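Local coordinates for protein alpha-L-rhamnosidase (Aspergillus terreus, PDB 6GSZ) that probably hydrolyses terminal non-reducing alpha-L-rhamnose residues of alpha-L-rhamnosides, and binds calcium, at residues Ala375-Thr380 with Trp389-Thr394; Leu340-Lys345 with Ile352-Thr357; His169-Gly174 with Phe393-Phe398; Asp270-Gln275 with Gly346-Thr351. All blocks are in the same frame, centred on the assembly; numbering follows the deposited sequence. Where two conformers were deposited one is given.

All four contacts gather round strand 376-380. Contact 1 and contact 2, centred 8 Å apart, share the core of one beta sandwich, and the backbone bond from Phe379 N to Ile352 O (2.8 Å) joins their strands in one sheet. Contact 4 lies at the Thr380 end of strand 376-380, where Ser271 OG probably bonds Thr380 O at 2.6 Å. Contact 3 shares Phe393 and Thr394 with contact 1, and its His396 NE2 probably bonds Asp377 OD2 at 2.7 Å. It lies beside the calcium site at Ser392; the Tyr395 side chain comes within about 12 Å of a bound glucose. Contacts 3 and 4 do not touch, their centres lying 23 Å apart.

Contact 1. Residues Ala375-Thr380 with Trp389-Thr394; sequences ATDHFT and WEPSFT. With CA (calcium ion), chain B.
The backbones of strand 376-380 and of 389-394 run well apart, with CA atoms 7.9 Å from Asp377 to Pro391 and 8.3 Å from Phe379 to Trp389, and side chains fill the gap. The side chains of Phe379 and Trp389 run antiparallel alongside one another. Phe379 sends CG anti to its backbone N (chi1 178°), which carries its CD1 over one face of the indole, 3.4 Å from Trp389 CG; the ring planes meet obliquely at 47°. The other indole face rests on the backbone N of Pro391, so the ring is held between the two. Strand 376-380 belongs to one sheet and Trp389 ends a strand of the other, making this the interior of the concanavalin-like beta sandwich. At the indole edge, Trp389 CH2 abuts Asp377 CB at 3.7 Å, with the carboxylate turned 77° from the ring. Of that buried carboxylate, OD2 is hydrogen-bonded to His396 NE2 and OD1 to the backbone N of Glu267; OD1 also touches Thr394 CG2. Beyond Pro391 the chain reaches calcium, bound by Ser392 OG at 2.4 Å, by Glu158 and by two waters, one of which donates to Glu390 O at 2.9 Å.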
loop_
_atom_site.group_PDB
_atom_site.type_symbol
_atom_site.label_atom_id
_atom_site.label_comp_id
_atom_site.label_asym_id
_atom_site.label_seq_id
_atom_site.Cartn_x
_atom_site.Cartn_y
_atom_site.Cartn_z
ATOM N N ALA A 375 20.277 5.180 8.627
ATOM C CA ALA A 375 20.144 4.917 7.167
ATOM C C ALA A 375 21.521 4.822 6.503
ATOM O O ALA A 375 21.756 5.435 5.463
ATOM C CB ALA A 375 19.259 5.964 6.483
ATOM N N THR A 376 22.424 4.078 7.174
ATOM C CA THR A 376 23.824 3.971 6.782
ATOM C C THR A 376 24.211 2.500 6.663
ATOM O O THR A 376 24.041 1.745 7.624
ATOM C CB THR A 376 24.708 4.708 7.780
ATOM O OG1 THR A 376 24.387 6.101 7.770
ATOM C CG2 THR A 376 26.190 4.548 7.502
ATOM N N ASP A 377 24.720 2.144 5.481
ATOM C CA ASP A 377 25.215 0.805 5.246
ATOM C C ASP A 377 26.739 0.837 5.147
ATOM O O ASP A 377 27.310 1.800 4.635
ATOM C CB ASP A 377 24.600 0.206 3.995
ATOM C CG ASP A 377 23.084 0.127 4.046
ATOM O OD1 ASP A 377 22.509 -0.018 5.186
ATOM O OD2 ASP A 377 22.491 0.216 2.952
ATOM N N HIS A 378 27.373 -0.225 5.643
ATOM C CA HIS A 378 28.814 -0.404 5.554
ATOM C C HIS A 378 29.091 -1.725 4.856
ATOM O O HIS A 378 28.539 -2.749 5.288
ATOM C CB HIS A 378 29.471 -0.437 6.929
ATOM C CG HIS A 378 29.471 0.859 7.670
ATOM N ND1 HIS A 378 28.402 1.289 8.409
ATOM C CD2 HIS A 378 30.432 1.797 7.810
ATOM C CE1 HIS A 378 28.705 2.435 9.000
ATOM N NE2 HIS A 378 29.952 2.777 8.647
ATOM N N PHE A 379 29.981 -1.702 3.861
ATOM C CA PHE A 379 30.354 -2.910 3.170
ATOM C C PHE A 379 31.872 -3.036 3.225
ATOM O O PHE A 379 32.572 -2.178 2.688
ATOM C CB PHE A 379 29.877 -2.889 1.715
ATOM C CG PHE A 379 30.261 -4.089 0.901
ATOM C CD1 PHE A 379 29.507 -5.252 0.938
ATOM C CD2 PHE A 379 31.427 -4.075 0.157
ATOM C CE1 PHE A 379 29.885 -6.374 0.231
ATOM C CE2 PHE A 379 31.796 -5.183 -0.572
ATOM C CZ PHE A 379 31.037 -6.339 -0.523
ATOM N N THR A 380 32.342 -4.106 3.861
ATOM C CA THR A 380 33.793 -4.351 3.917
ATOM C C THR A 380 34.161 -5.339 2.803
ATOM O O THR A 380 33.619 -6.481 2.718
ATOM C CB THR A 380 34.269 -4.825 5.275
ATOM O OG1 THR A 380 33.931 -3.826 6.235
ATOM C CG2 THR A 380 35.765 -5.113 5.286
ATOM N N TRP A 389 26.720 -6.775 -4.106
ATOM C CA TRP A 389 26.041 -6.731 -2.805
ATOM C C TRP A 389 24.799 -5.866 -2.900
ATOM O O TRP A 389 24.793 -4.806 -3.519
ATOM C CB TRP A 389 27.003 -6.239 -1.724
ATOM C CG TRP A 389 26.399 -5.957 -0.378
ATOM C CD1 TRP A 389 26.204 -6.849 0.634
ATOM C CD2 TRP A 389 25.897 -4.702 0.100
ATOM N NE1 TRP A 389 25.650 -6.231 1.724
ATOM C CE2 TRP A 389 25.429 -4.914 1.413
ATOM C CE3 TRP A 389 25.738 -3.433 -0.475
ATOM C CZ2 TRP A 389 24.889 -3.882 2.172
ATOM C CZ3 TRP A 389 25.197 -2.415 0.278
ATOM C CH2 TRP A 389 24.779 -2.643 1.584
ATOM N N GLU A 390 23.809 -6.328 -2.138
ATOM C CA GLU A 390 22.653 -5.558 -1.726
ATOM C C GLU A 390 22.415 -5.915 -0.265
ATOM O O GLU A 390 22.665 -7.071 0.128
ATOM C CB GLU A 390 21.368 -5.913 -2.495
ATOM C CG GLU A 390 21.390 -5.535 -3.954
ATOM C CD GLU A 390 20.170 -5.965 -4.772
ATOM O OE1 GLU A 390 19.035 -6.115 -4.218
ATOM O OE2 GLU A 390 20.368 -6.115 -5.987
ATOM N N PRO A 391 21.911 -4.980 0.561
ATOM C CA PRO A 391 21.557 -5.338 1.932
ATOM C C PRO A 391 20.379 -6.307 1.939
ATOM O O PRO A 391 19.604 -6.375 0.953
ATOM C CB PRO A 391 21.226 -4.007 2.599
ATOM C CG PRO A 391 20.762 -3.140 1.423
ATOM C CD PRO A 391 21.570 -3.589 0.217
ATOM N N SER A 392 20.185 -6.963 3.076
ATOM C CA SER A 392 19.184 -8.019 3.212
ATOM C C SER A 392 17.989 -7.641 4.071
ATOM O O SER A 392 16.845 -7.994 3.716
ATOM C CB SER A 392 19.824 -9.269 3.801
ATOM O OG SER A 392 20.730 -9.859 2.887
ATOM N N PHE A 393 18.191 -6.917 5.162
ATOM C CA PHE A 393 17.091 -6.731 6.144
ATOM C C PHE A 393 16.926 -5.268 6.560
ATOM O O PHE A 393 16.450 -4.972 7.686
ATOM C CB PHE A 393 17.303 -7.622 7.366
ATOM C CG PHE A 393 17.513 -9.075 7.009
ATOM C CD1 PHE A 393 16.528 -9.804 6.361
ATOM C CD2 PHE A 393 18.733 -9.712 7.280
ATOM C CE1 PHE A 393 16.733 -11.138 6.031
ATOM C CE2 PHE A 393 18.939 -11.039 6.924
ATOM C CZ PHE A 393 17.933 -11.757 6.318
ATOM N N THR A 394 17.257 -4.358 5.647
ATOM C CA THR A 394 17.042 -2.934 5.892
ATOM C C THR A 394 16.346 -2.339 4.666
ATOM O O THR A 394 16.315 -2.941 3.608
ATOM C CB THR A 394 18.370 -2.209 6.189
ATOM O OG1 THR A 394 18.121 -0.871 6.620
ATOM C CG2 THR A 394 19.259 -2.133 4.974
HETATM CA CA CA B . 20.006 -10.546 0.666
HETATM O O HOH W 1 21.099 -9.337 -0.860
HETATM O O HOH W 2 21.613 -11.753 0.653
#

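Contact 2. Residues Leu340-Lys345 with Ile352-Thr357; sequences LRIRVK and IRFVHT
A single water links Leu340 and His356: it accepts from Leu340 N at 2.9 Å and is hydrogen-bonded to His356 NE2, also at 2.9 Å. The other imidazole nitrogen, ND1, is bonded to Ala375 O, so both ends of this buried ring are tied down, and its rotation is further restrained by stacking with His396 and an edge-to-face meeting with Phe398. Beside the water, Leu340 and His356 point at one another across the gap, Leu340 CD1 lying 3.8 Å from His356 NE2. Leu340 CD1 also lies obliquely to the Phe354 ring, 3.6 Å from Phe354 CD1. Further along, Ile342 meets that ring obliquely from the opposite strand: its rotamer (chi1 68°) puts CG2 anti to the carbonyl carbon, and CG2 (3.9 Å) and, from the CG1 branch, CD1 (4.0 Å) both reach Phe354 CZ. Val344 CG2 meets Ile352 CD1 more loosely at 4.2 Å. Every second residue of each strand thus points inward, with Val417 and Val401 from adjoining strands adding to the same apolar layer. No backbone bond joins the two strands, whose axes lie 11.0 Å apart at 155°; they belong to facing sheets connected by 346-351, as in a concanavalin-like beta sandwich.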
loop_
_atom_site.group_PDB
_atom_site.type_symbol
_atom_site.label_atom_id
_atom_site.label_comp_id
_atom_site.label_asym_id
_atom_site.label_seq_id
_atom_site.Cartn_x
_atom_site.Cartn_y
_atom_site.Cartn_z
ATOM N N LEU A 340 20.688 0.169 -2.333
ATOM C CA LEU A 340 21.651 0.109 -3.442
ATOM C C LEU A 340 22.041 -1.329 -3.790
ATOM O O LEU A 340 21.985 -2.209 -2.959
ATOM C CB LEU A 340 22.939 0.842 -3.049
ATOM C CG LEU A 340 22.777 2.321 -2.740
ATOM C CD1 LEU A 340 24.107 2.902 -2.300
ATOM C CD2 LEU A 340 22.198 3.066 -3.952
ATOM N N ARG A 341 22.431 -1.510 -5.041
ATOM C CA ARG A 341 23.168 -2.688 -5.509
ATOM C C ARG A 341 24.513 -2.193 -6.027
ATOM O O ARG A 341 24.566 -1.249 -6.826
ATOM C CB ARG A 341 22.429 -3.404 -6.653
ATOM C CG ARG A 341 23.190 -4.621 -7.200
ATOM C CD ARG A 341 22.556 -5.264 -8.412
ATOM N NE ARG A 341 22.764 -4.458 -9.605
ATOM C CZ ARG A 341 22.056 -4.552 -10.743
ATOM N NH1 ARG A 341 22.358 -3.783 -11.780
ATOM N NH2 ARG A 341 21.052 -5.413 -10.834
ATOM N N ILE A 342 25.597 -2.799 -5.532
ATOM C CA ILE A 342 26.948 -2.379 -5.904
ATOM C C ILE A 342 27.641 -3.561 -6.574
ATOM O O ILE A 342 27.310 -4.721 -6.286
ATOM C CB ILE A 342 27.759 -1.852 -4.696
ATOM C CG1 ILE A 342 28.098 -2.940 -3.668
ATOM C CG2 ILE A 342 27.052 -0.645 -4.098
ATOM C CD1 ILE A 342 28.862 -2.457 -2.452
ATOM N N ARG A 343 28.553 -3.223 -7.499
ATOM C CA ARG A 343 29.430 -4.164 -8.127
ATOM C C ARG A 343 30.822 -3.544 -8.101
ATOM O O ARG A 343 31.057 -2.537 -8.773
ATOM C CB ARG A 343 28.952 -4.447 -9.554
ATOM C CG ARG A 343 27.612 -5.167 -9.606
ATOM C CD ARG A 343 26.873 -5.165 -10.926
ATOM N NE ARG A 343 25.684 -6.020 -10.899
ATOM C CZ ARG A 343 24.936 -6.286 -11.971
ATOM N NH1 ARG A 343 25.139 -5.613 -13.091
ATOM N NH2 ARG A 343 24.011 -7.230 -11.928
ATOM N N VAL A 344 31.711 -4.108 -7.281
ATOM C CA VAL A 344 32.885 -3.367 -6.903
ATOM C C VAL A 344 34.009 -4.339 -6.543
ATOM O O VAL A 344 33.766 -5.382 -5.968
ATOM C CB VAL A 344 32.559 -2.434 -5.720
ATOM C CG1 VAL A 344 32.073 -3.213 -4.494
ATOM C CG2 VAL A 344 33.731 -1.528 -5.366
ATOM N N LYS A 345 35.247 -3.931 -6.852
ATOM C CA LYS A 345 36.460 -4.621 -6.420
ATOM C C LYS A 345 37.313 -3.635 -5.617
ATOM O O LYS A 345 37.458 -2.475 -5.968
ATOM C CB LYS A 345 37.271 -5.151 -7.616
ATOM C CG LYS A 345 38.635 -5.704 -7.224
ATOM C CD LYS A 345 39.271 -6.589 -8.259
ATOM C CE LYS A 345 40.423 -7.372 -7.653
ATOM N NZ LYS A 345 41.336 -7.908 -8.680
ATOM N N ILE A 352 33.494 0.518 2.727
ATOM C CA ILE A 352 32.724 1.553 2.078
ATOM C C ILE A 352 31.494 1.874 2.937
ATOM O O ILE A 352 30.801 0.958 3.375
ATOM C CB ILE A 352 32.261 1.096 0.680
ATOM C CG1 ILE A 352 33.319 0.297 -0.080
ATOM C CG2 ILE A 352 31.747 2.283 -0.111
ATOM C CD1 ILE A 352 32.858 -0.205 -1.440
ATOM N N ARG A 353 31.214 3.172 3.099
ATOM C CA ARG A 353 30.053 3.636 3.840
ATOM C C ARG A 353 29.114 4.385 2.890
ATOM O O ARG A 353 29.583 5.183 2.039
ATOM C CB ARG A 353 30.475 4.560 4.984
ATOM C CG ARG A 353 29.334 4.974 5.902
ATOM C CD ARG A 353 29.736 5.931 7.002
ATOM N NE ARG A 353 30.116 7.219 6.449
ATOM C CZ ARG A 353 30.654 8.207 7.147
ATOM N NH1 ARG A 353 30.841 8.072 8.452
ATOM N NH2 ARG A 353 30.968 9.342 6.540
ATOM N N PHE A 354 27.807 4.105 3.063
ATOM C CA PHE A 354 26.741 4.706 2.253
ATOM C C PHE A 354 25.727 5.363 3.178
ATOM O O PHE A 354 25.088 4.662 3.959
ATOM C CB PHE A 354 26.056 3.628 1.418
ATOM C CG PHE A 354 26.954 2.820 0.522
ATOM C CD1 PHE A 354 27.278 3.251 -0.739
ATOM C CD2 PHE A 354 27.526 1.631 0.959
ATOM C CE1 PHE A 354 28.104 2.506 -1.562
ATOM C CE2 PHE A 354 28.320 0.873 0.120
ATOM C CZ PHE A 354 28.632 1.320 -1.125
ATOM N N VAL A 355 25.656 6.706 3.135
ATOM C CA VAL A 355 24.736 7.449 3.980
ATOM C C VAL A 355 23.612 7.993 3.088
ATOM O O VAL A 355 23.886 8.815 2.189
ATOM C CB VAL A 355 25.454 8.589 4.739
ATOM C CG1 VAL A 355 24.496 9.424 5.563
ATOM C CG2 VAL A 355 26.562 8.053 5.647
ATOM N N HIS A 356 22.383 7.518 3.342
ATOM C CA HIS A 356 21.257 7.790 2.422
ATOM C C HIS A 356 20.377 8.926 2.953
ATOM O O HIS A 356 19.961 8.886 4.101
ATOM C CB HIS A 356 20.412 6.508 2.282
ATOM C CG HIS A 356 21.153 5.277 1.846
ATOM N ND1 HIS A 356 21.995 4.589 2.700
ATOM C CD2 HIS A 356 21.175 4.598 0.670
ATOM C CE1 HIS A 356 22.465 3.524 2.067
ATOM N NE2 HIS A 356 22.019 3.513 0.817
ATOM N N THR A 357 20.071 9.925 2.099
ATOM C CA THR A 357 19.203 11.046 2.513
ATOM C C THR A 357 18.212 11.402 1.395
ATOM O O THR A 357 18.428 11.117 0.231
ATOM C CB THR A 357 20.004 12.287 2.933
ATOM O OG1 THR A 357 20.583 12.894 1.779
ATOM C CG2 THR A 357 21.082 11.952 3.940
HETATM O O HOH W 3 21.798 0.709 0.245
#

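Contact 3. Residues His169-Gly174 with Phe393-Phe398; sequences HVMAPG and FTYHGF
The Tyr395 ring is met obliquely by the methyl of Met171, with CE 4.1 Å from Tyr395 CD1, while Phe455 stacks on the ring and Arg467 makes a cation-pi contact with it and donates to Tyr395 O. One face of the Phe393 ring is overlain, toward its rim, by Ser392 CB. On the 169-174 side the contact is made by the Met171 side chain. Met171 adopts left-handed backbone angles, and its CB does not itself aim at 393-398; bends at chi2 (-60°) and chi3 (-77°) curl the end of the chain onto the opposing backbone. There the sulfur lies 3.9 Å from Thr394 O and 4.0 Å from Phe393 CA, and CE rests 4.0 Å from Phe393 O. These are van der Waals contacts, with no hydrogen bond crossing between the segments. Leu156, on strand 156-161, touches both Met171 and Phe393 and adds to the apolar surroundings, and the Phe393 side chain comes within about 6 Å of the calcium ion. A methionine inserted from a loop of the alpha-L-rhamnosidase N-terminal domain thus packs on the concanavalin-like domain, a buried interdomain junction next to a calcium site that itself draws on Glu158 and Ser392.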
loop_
_atom_site.group_PDB
_atom_site.type_symbol
_atom_site.label_atom_id
_atom_site.label_comp_id
_atom_site.label_asym_id
_atom_site.label_seq_id
_atom_site.Cartn_x
_atom_site.Cartn_y
_atom_site.Cartn_z
ATOM N N HIS A 169 10.809 -12.752 -3.222
ATOM C CA HIS A 169 10.280 -11.912 -2.180
ATOM C C HIS A 169 11.417 -11.365 -1.318
ATOM O O HIS A 169 12.326 -12.141 -0.893
ATOM C CB HIS A 169 9.304 -12.651 -1.256
ATOM C CG HIS A 169 8.160 -13.346 -1.908
ATOM N ND1 HIS A 169 7.132 -13.836 -1.141
ATOM C CD2 HIS A 169 7.926 -13.729 -3.187
ATOM C CE1 HIS A 169 6.254 -14.441 -1.948
ATOM N NE2 HIS A 169 6.728 -14.412 -3.200
ATOM N N VAL A 170 11.358 -10.087 -0.963
ATOM C CA VAL A 170 12.325 -9.487 -0.059
ATOM C C VAL A 170 11.570 -8.937 1.141
ATOM O O VAL A 170 10.333 -8.816 1.129
ATOM C CB VAL A 170 13.195 -8.418 -0.731
ATOM C CG1 VAL A 170 14.042 -9.036 -1.820
ATOM C CG2 VAL A 170 12.363 -7.269 -1.251
ATOM N N MET A 171 12.287 -8.605 2.204
ATOM C CA MET A 171 11.681 -8.169 3.471
ATOM C C MET A 171 10.524 -9.097 3.888
ATOM O O MET A 171 9.475 -8.662 4.369
ATOM C CB MET A 171 11.255 -6.703 3.421
ATOM C CG MET A 171 12.412 -5.764 3.061
ATOM S SD MET A 171 13.788 -5.798 4.177
ATOM C CE MET A 171 13.127 -4.842 5.531
ATOM N N ALA A 172 10.730 -10.411 3.721
ATOM C CA ALA A 172 9.713 -11.424 3.914
ATOM C C ALA A 172 9.759 -11.958 5.331
ATOM O O ALA A 172 10.863 -12.211 5.848
ATOM C CB ALA A 172 9.938 -12.545 2.927
ATOM N N PRO A 173 8.627 -12.209 6.009
ATOM C CA PRO A 173 7.253 -12.165 5.487
ATOM C C PRO A 173 6.527 -10.835 5.594
ATOM O O PRO A 173 5.333 -10.783 5.273
ATOM C CB PRO A 173 6.573 -13.215 6.402
ATOM C CG PRO A 173 7.223 -12.968 7.750
ATOM C CD PRO A 173 8.660 -12.768 7.358
ATOM N N GLY A 174 7.221 -9.762 5.960
ATOM C CA GLY A 174 6.581 -8.463 6.086
ATOM C C GLY A 174 6.141 -8.227 7.527
ATOM O O GLY A 174 6.515 -9.014 8.435
ATOM N N PHE A 393 18.191 -6.917 5.162
ATOM C CA PHE A 393 17.091 -6.731 6.144
ATOM C C PHE A 393 16.926 -5.268 6.560
ATOM O O PHE A 393 16.450 -4.972 7.686
ATOM C CB PHE A 393 17.303 -7.622 7.366
ATOM C CG PHE A 393 17.513 -9.075 7.009
ATOM C CD1 PHE A 393 16.528 -9.804 6.361
ATOM C CD2 PHE A 393 18.733 -9.712 7.280
ATOM C CE1 PHE A 393 16.733 -11.138 6.031
ATOM C CE2 PHE A 393 18.939 -11.039 6.924
ATOM C CZ PHE A 393 17.933 -11.757 6.318
ATOM N N THR A 394 17.257 -4.358 5.647
ATOM C CA THR A 394 17.042 -2.934 5.892
ATOM C C THR A 394 16.346 -2.339 4.666
ATOM O O THR A 394 16.315 -2.941 3.608
ATOM C CB THR A 394 18.370 -2.209 6.189
ATOM O OG1 THR A 394 18.121 -0.871 6.620
ATOM C CG2 THR A 394 19.259 -2.133 4.974
ATOM N N TYR A 395 15.902 -1.080 4.797
ATOM C CA TYR A 395 15.540 -0.326 3.608
ATOM C C TYR A 395 15.682 1.154 3.938
ATOM O O TYR A 395 15.666 1.512 5.115
ATOM C CB TYR A 395 14.130 -0.681 3.086
ATOM C CG TYR A 395 12.935 -0.194 3.869
ATOM C CD1 TYR A 395 12.397 -0.816 4.983
ATOM C CD2 TYR A 395 12.229 0.896 3.382
ATOM C CE1 TYR A 395 11.196 -0.410 5.546
ATOM C CE2 TYR A 395 11.057 1.341 3.965
ATOM C CZ TYR A 395 10.514 0.674 5.031
ATOM O OH TYR A 395 9.306 1.039 5.570
ATOM N N HIS A 396 15.776 1.979 2.891
ATOM C CA HIS A 396 15.985 3.407 3.072
ATOM C C HIS A 396 15.075 4.192 2.120
ATOM O O HIS A 396 14.732 3.705 1.060
ATOM C CB HIS A 396 17.442 3.775 2.801
ATOM C CG HIS A 396 18.465 2.827 3.317
ATOM N ND1 HIS A 396 18.618 2.513 4.652
ATOM C CD2 HIS A 396 19.350 2.102 2.621
ATOM C CE1 HIS A 396 19.654 1.667 4.747
ATOM N NE2 HIS A 396 20.130 1.411 3.526
ATOM N N GLY A 397 14.819 5.433 2.503
ATOM C CA GLY A 397 14.103 6.381 1.656
ATOM C C GLY A 397 15.073 7.498 1.301
ATOM O O GLY A 397 15.574 8.149 2.185
ATOM N N PHE A 398 15.399 7.676 0.010
ATOM C CA PHE A 398 16.504 8.547 -0.362
ATOM C C PHE A 398 16.495 8.925 -1.842
ATOM O O PHE A 398 16.012 8.169 -2.680
ATOM C CB PHE A 398 17.824 7.836 -0.044
ATOM C CG PHE A 398 18.133 6.617 -0.883
ATOM C CD1 PHE A 398 17.542 5.401 -0.599
ATOM C CD2 PHE A 398 19.009 6.652 -1.955
ATOM C CE1 PHE A 398 17.778 4.279 -1.368
ATOM C CE2 PHE A 398 19.280 5.516 -2.711
ATOM C CZ PHE A 398 18.671 4.317 -2.410
#

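Contact 4. Residues Asp270-Gln275 with Gly346-Thr351; sequences DSRLEQ and GPKGQT
The flat guanidinium of Arg272 presents one face to Gly349 and an edge to Asp270. Gly349 CA sits over that face, 3.6 Å from Arg272 NH1, and with no side chain on the glycine the backbone itself forms the packing surface. At the edge, Asp270 is gripped side-on by two nitrogens. Arg272 NE points almost straight at Asp270 OD1 (2.9 Å, 174°), within the guanidinium plane and onto the syn lone pair, whereas Arg272 NH2 reaches Asp270 OD2 at 2.9 Å from above the carboxylate plane. Asp270 OD1 also accepts from the backbone N of Arg272 at 3.1 Å, closing an Asx turn, so the salt bridge and the turn together fix the orientation of the guanidinium whose face Gly349 CA covers. On the facing side, Pro347 to Gln350 form a type II beta turn, closed by Gln350 N to Pro347 O at 3.0 Å, with Gly349 at its third position and phi 86°. The turn links strands 339-344 and 351-361 of the two sandwich sheets. Lys348 leaves it with CG anti to the backbone N (chi1 -176°) and an extended chain that runs slantwise across Arg272, Lys348 CG against Arg272 CD at 4.0 Å; the like charges stay separate, Arg272 NE being 6.8 Å from Lys348 NZ. Strand 376-380 lies between the segments: Thr380 takes a bond from Ser271 and touches Arg272, and its OG1 bonds Thr351 OG1.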
loop_
_atom_site.group_PDB
_atom_site.type_symbol
_atom_site.label_atom_id
_atom_site.label_comp_id
_atom_site.label_asym_id
_atom_site.label_seq_id
_atom_site.Cartn_x
_atom_site.Cartn_y
_atom_site.Cartn_z
ATOM N N ASP A 270 30.359 -7.716 6.339
ATOM C CA ASP A 270 31.814 -7.991 6.242
ATOM C C ASP A 270 31.994 -9.173 5.303
ATOM O O ASP A 270 31.837 -10.321 5.729
ATOM C CB ASP A 270 32.463 -8.211 7.602
ATOM C CG ASP A 270 33.971 -8.356 7.529
ATOM O OD1 ASP A 270 34.511 -8.476 6.384
ATOM O OD2 ASP A 270 34.584 -8.342 8.641
ATOM N N SER A 271 32.337 -8.896 4.041
ATOM C CA SER A 271 32.390 -9.957 3.035
ATOM C C SER A 271 33.529 -10.962 3.306
ATOM O O SER A 271 33.529 -12.062 2.754
ATOM C CB SER A 271 32.518 -9.382 1.629
ATOM O OG SER A 271 33.783 -8.760 1.416
ATOM N N ARG A 272 34.473 -10.600 4.178
ATOM C CA ARG A 272 35.530 -11.502 4.564
ATOM C C ARG A 272 34.980 -12.716 5.321
ATOM O O ARG A 272 35.658 -13.756 5.427
ATOM C CB ARG A 272 36.594 -10.793 5.412
ATOM C CG ARG A 272 37.318 -9.686 4.667
ATOM C CD ARG A 272 38.180 -8.864 5.584
ATOM N NE ARG A 272 37.409 -8.182 6.618
ATOM C CZ ARG A 272 37.901 -7.422 7.578
ATOM N NH1 ARG A 272 39.220 -7.252 7.684
ATOM N NH2 ARG A 272 37.076 -6.904 8.471
ATOM N N LEU A 273 33.775 -12.576 5.870
ATOM C CA LEU A 273 33.153 -13.636 6.669
ATOM C C LEU A 273 32.166 -14.488 5.862
ATOM O O LEU A 273 31.504 -15.317 6.457
ATOM C CB LEU A 273 32.505 -13.014 7.910
ATOM C CG LEU A 273 33.470 -12.326 8.862
ATOM C CD1 LEU A 273 32.752 -11.669 10.029
ATOM C CD2 LEU A 273 34.505 -13.330 9.364
ATOM N N GLU A 274 32.134 -14.350 4.532
ATOM C CA GLU A 274 31.327 -15.217 3.710
ATOM C C GLU A 274 31.848 -16.643 3.824
ATOM O O GLU A 274 33.068 -16.869 3.785
ATOM C CB GLU A 274 31.356 -14.770 2.247
ATOM C CG GLU A 274 30.563 -13.503 2.001
ATOM C CD GLU A 274 30.788 -12.798 0.668
ATOM O OE1 GLU A 274 31.637 -13.247 -0.139
ATOM O OE2 GLU A 274 30.168 -11.749 0.466
ATOM N N GLN A 275 30.934 -17.594 3.956
ATOM C CA GLN A 275 31.248 -19.026 3.960
ATOM C C GLN A 275 30.713 -19.667 2.681
ATOM O O GLN A 275 29.580 -20.133 2.630
ATOM C CB GLN A 275 30.641 -19.677 5.197
ATOM C CG GLN A 275 31.224 -19.152 6.516
ATOM C CD GLN A 275 30.539 -19.838 7.679
ATOM O OE1 GLN A 275 30.649 -21.043 7.780
ATOM N NE2 GLN A 275 29.775 -19.101 8.490
ATOM N N GLY A 346 37.918 -4.105 -4.539
ATOM C CA GLY A 346 38.773 -3.228 -3.793
ATOM C C GLY A 346 39.576 -3.983 -2.752
ATOM O O GLY A 346 39.422 -5.194 -2.611
ATOM N N PRO A 347 40.429 -3.270 -1.993
ATOM C CA PRO A 347 41.312 -3.907 -1.029
ATOM C C PRO A 347 40.597 -4.652 0.111
ATOM O O PRO A 347 39.642 -4.145 0.724
ATOM C CB PRO A 347 42.095 -2.719 -0.460
ATOM C CG PRO A 347 42.059 -1.692 -1.561
ATOM C CD PRO A 347 40.632 -1.804 -2.048
ATOM N N LYS A 348 41.117 -5.847 0.409
ATOM C CA LYS A 348 40.646 -6.628 1.522
ATOM C C LYS A 348 40.669 -5.788 2.808
ATOM O O LYS A 348 41.699 -5.219 3.179
ATOM C CB LYS A 348 41.534 -7.867 1.689
ATOM C CG LYS A 348 41.075 -8.826 2.782
ATOM C CD LYS A 348 41.892 -10.121 2.807
ATOM C CE LYS A 348 41.393 -11.052 3.890
ATOM N NZ LYS A 348 42.054 -12.377 3.838
ATOM N N GLY A 349 39.514 -5.727 3.494
ATOM C CA GLY A 349 39.361 -5.045 4.781
ATOM C C GLY A 349 39.052 -3.567 4.681
ATOM O O GLY A 349 38.829 -2.923 5.708
ATOM N N GLN A 350 39.009 -3.022 3.459
ATOM C CA GLN A 350 38.552 -1.647 3.254
ATOM C C GLN A 350 37.022 -1.585 3.310
ATOM O O GLN A 350 36.325 -2.375 2.649
ATOM C CB GLN A 350 39.050 -1.115 1.915
ATOM C CG GLN A 350 38.634 0.330 1.669
ATOM C CD GLN A 350 39.513 0.983 0.651
ATOM O OE1 GLN A 350 40.711 0.706 0.612
ATOM N NE2 GLN A 350 38.946 1.873 -0.152
ATOM N N THR A 351 36.507 -0.624 4.082
ATOM C CA THR A 351 35.087 -0.458 4.273
ATOM C C THR A 351 34.569 0.755 3.489
ATOM O O THR A 351 35.083 1.877 3.612
ATOM C CB THR A 351 34.757 -0.314 5.768
ATOM O OG1 THR A 351 35.313 -1.424 6.471
ATOM C CG2 THR A 351 33.266 -0.207 6.055
#